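Uronate dehydrogenase (Agrobacterium tumefaciens, PDB 3RFX) probably catalyses the NAD-dependent oxidation of uronic acids such as galacturonate and glucuronate to the corresponding aldarolactones. Local coordinates at residues Trp204-Ser207 and Trp213-Asn216. The protein carries 1 engineered substitution. Sequence-based numbering, arbitrary orientation.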
ATOM      1  N   TRP A 204      -9.989  -5.029 -17.200  1.00 11.94           N
ATOM      2  CA  TRP A 204     -10.980  -3.959 -17.316  1.00 13.53           C
ATOM      3  C   TRP A 204     -11.291  -3.760 -18.786  1.00 11.38           C
ATOM      4  O   TRP A 204     -10.403  -3.431 -19.572  1.00 13.97           O
ATOM      5  CB  TRP A 204     -10.454  -2.668 -16.698  1.00 12.50           C
ATOM      6  CG  TRP A 204     -10.254  -2.762 -15.211  1.00 11.18           C
ATOM      7  CD1 TRP A 204      -9.067  -2.856 -14.552  1.00 12.18           C
ATOM      8  CD2 TRP A 204     -11.277  -2.766 -14.205  1.00 11.16           C
ATOM      9  NE1 TRP A 204      -9.283  -2.916 -13.189  1.00 11.78           N
ATOM     10  CE2 TRP A 204     -10.632  -2.854 -12.953  1.00 12.59           C
ATOM     11  CE3 TRP A 204     -12.680  -2.683 -14.243  1.00 11.54           C
ATOM     12  CZ2 TRP A 204     -11.333  -2.868 -11.746  1.00 12.35           C
ATOM     13  CZ3 TRP A 204     -13.378  -2.704 -13.046  1.00 10.76           C
ATOM     14  CH2 TRP A 204     -12.703  -2.792 -11.810  1.00 12.78           C
ATOM     15  N   GLY A 205     -12.551  -3.959 -19.162  1.00 14.02           N
ATOM     16  CA  GLY A 205     -12.932  -3.877 -20.557  1.00 13.30           C
ATOM     17  C   GLY A 205     -13.284  -2.462 -20.978  1.00 13.58           C
ATOM     18  O   GLY A 205     -14.455  -2.098 -20.994  1.00 15.12           O
ATOM     19  N   ALA A 206     -12.265  -1.674 -21.308  1.00 14.08           N
ATOM     20  CA  ALA A 206     -12.446  -0.306 -21.788  1.00 14.46           C
ATOM     21  C   ALA A 206     -11.359   0.044 -22.790  1.00 18.01           C
ATOM     22  O   ALA A 206     -10.250  -0.487 -22.717  1.00 14.80           O
ATOM     23  CB  ALA A 206     -12.402   0.666 -20.622  1.00 13.97           C
ATOM     24  N   SER A 207     -11.662   0.950 -23.715  1.00 13.06           N
ATOM     25  CA  SER A 207     -10.641   1.462 -24.614  1.00 12.17           C
ATOM     26  C   SER A 207      -9.678   2.401 -23.866  1.00 13.13           C
ATOM     27  O   SER A 207      -9.761   2.517 -22.653  1.00 14.84           O
ATOM     28  CB  SER A 207     -11.284   2.126 -25.829  1.00 15.04           C
ATOM     29  OG  SER A 207     -11.904   1.137 -26.641  1.00 15.89           O
ATOM     30  N   TRP A 213     -11.601   5.101 -15.742  1.00 10.78           N
ATOM     31  CA  TRP A 213     -11.589   4.959 -14.290  1.00 10.43           C
ATOM     32  C   TRP A 213     -10.725   3.789 -13.814  1.00 11.54           C
ATOM     33  O   TRP A 213     -10.554   3.611 -12.612  1.00 11.87           O
ATOM     34  CB  TRP A 213     -13.004   4.669 -13.765  1.00 10.20           C
ATOM     35  CG  TRP A 213     -14.059   5.672 -14.163  1.00 11.82           C
ATOM     36  CD1 TRP A 213     -13.909   7.015 -14.311  1.00 12.24           C
ATOM     37  CD2 TRP A 213     -15.438   5.383 -14.428  1.00 11.92           C
ATOM     38  NE1 TRP A 213     -15.126   7.593 -14.665  1.00 12.76           N
ATOM     39  CE2 TRP A 213     -16.071   6.602 -14.748  1.00 11.16           C
ATOM     40  CE3 TRP A 213     -16.194   4.204 -14.434  1.00 13.81           C
ATOM     41  CZ2 TRP A 213     -17.428   6.675 -15.064  1.00 12.44           C
ATOM     42  CZ3 TRP A 213     -17.542   4.277 -14.757  1.00 12.92           C
ATOM     43  CH2 TRP A 213     -18.143   5.502 -15.062  1.00 12.62           C
ATOM     44  N   TRP A 214     -10.220   2.982 -14.749  1.00 13.69           N
ATOM     45  CA  TRP A 214      -9.716   1.639 -14.417  1.00 12.61           C
ATOM     46  C   TRP A 214      -8.255   1.416 -14.803  1.00 13.54           C
ATOM     47  O   TRP A 214      -7.803   1.878 -15.836  1.00 12.99           O
ATOM     48  CB  TRP A 214     -10.585   0.559 -15.088  1.00 11.35           C
ATOM     49  CG  TRP A 214     -12.046   0.675 -14.749  1.00 11.45           C
ATOM     50  CD1 TRP A 214     -12.587   1.016 -13.532  1.00 11.30           C
ATOM     51  CD2 TRP A 214     -13.149   0.437 -15.626  1.00 10.06           C
ATOM     52  NE1 TRP A 214     -13.960   1.014 -13.612  1.00 11.91           N
ATOM     53  CE2 TRP A 214     -14.330   0.664 -14.885  1.00 12.28           C
ATOM     54  CE3 TRP A 214     -13.256   0.064 -16.972  1.00 10.54           C
ATOM     55  CZ2 TRP A 214     -15.599   0.532 -15.446  1.00 12.90           C
ATOM     56  CZ3 TRP A 214     -14.520  -0.066 -17.529  1.00 13.32           C
ATOM     57  CH2 TRP A 214     -15.674   0.160 -16.764  1.00 13.68           C
ATOM     58  N   ASP A 215      -7.540   0.675 -13.965  1.00 10.58           N
ATOM     59  CA  ASP A 215      -6.094   0.513 -14.113  1.00 13.13           C
ATOM     60  C   ASP A 215      -5.778  -0.924 -14.536  1.00 11.65           C
ATOM     61  O   ASP A 215      -5.930  -1.831 -13.743  1.00 11.92           O
ATOM     62  CB  ASP A 215      -5.420   0.817 -12.768  1.00 13.62           C
ATOM     63  CG  ASP A 215      -3.911   0.556 -12.781  1.00 24.43           C
ATOM     64  OD1 ASP A 215      -3.327   0.341 -13.866  1.00 17.12           O
ATOM     65  OD2 ASP A 215      -3.311   0.573 -11.690  1.00 31.62           O
ATOM     66  N   ASN A 216      -5.366  -1.112 -15.789  1.00 10.84           N
ATOM     67  CA  ASN A 216      -5.007  -2.434 -16.307  1.00 15.72           C
ATOM     68  C   ASN A 216      -3.499  -2.675 -16.288  1.00 14.71           C
ATOM     69  O   ASN A 216      -3.007  -3.560 -16.986  1.00 14.69           O
ATOM     70  CB  ASN A 216      -5.478  -2.579 -17.759  1.00 14.64           C
ATOM     71  CG  ASN A 216      -6.862  -3.191 -17.879  1.00 13.60           C
ATOM     72  OD1 ASN A 216      -7.255  -4.041 -17.082  1.00 13.28           O
ATOM     73  ND2 ASN A 216      -7.600  -2.776 -18.908  1.00 15.92           N
TER
HETATM   74  O   HOH W   1      -8.290  -0.000 -20.718  1.00 21.96           O
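Two indoles, those of Trp204 and Trp214, lie face to face: the six-membered ring of Trp204 and the five-membered ring of Trp214 have centroids 4.0 Å apart and planes 18° from parallel. The overlap is offset, since CE3 of Trp204 approaches the Trp214 face toward its rim, 3.4 Å from CD2. The long directions of the two side chains meet at about a right angle, so only part of each indole is covered by the other. A CH-pi contact on the Trp204 face continues the stack: CB of Trp214 sits 3.6 Å from the centroid of the five-membered ring of Trp204, 23° off its normal. The backbone sets that position of CB, and the first torsion of Trp214, with CG anti to the carbonyl carbon, then lays its indole over the same face of Trp204. Ala206 CB adds apolar contact, meeting Trp214 CE3 at 3.8 Å from an oblique direction.

Topologically, this is the C-terminal end of strand 202-205, an outermost strand of the parallel sheet in the Rossmann fold, met by the loop that follows it. Gly205 centres an inverse gamma turn there, with a weak bond from Ala206 N to Trp204 O.

The polar part is a two-point hydrogen bond: the Asn216 side-chain amide pairs with the backbone N-H and C=O of Trp204, one bond accepted and one donated. Trp204 N donates to Asn216 OD1 (2.9 Å, 167° at the hydrogen), and Asn216 ND2 donates to Trp204 O at 3.0 Å; each donor lies in the acceptor's carbonyl plane, on a lone pair. The same OD1 and the Asp215 carbonyl oxygen border the edge of the Trp204 ring near CD1. A water bonded to Ala206 O also accepts a weak bond from Asn216 ND2, while Trp214 NE1 is satisfied by Gln254 OE1.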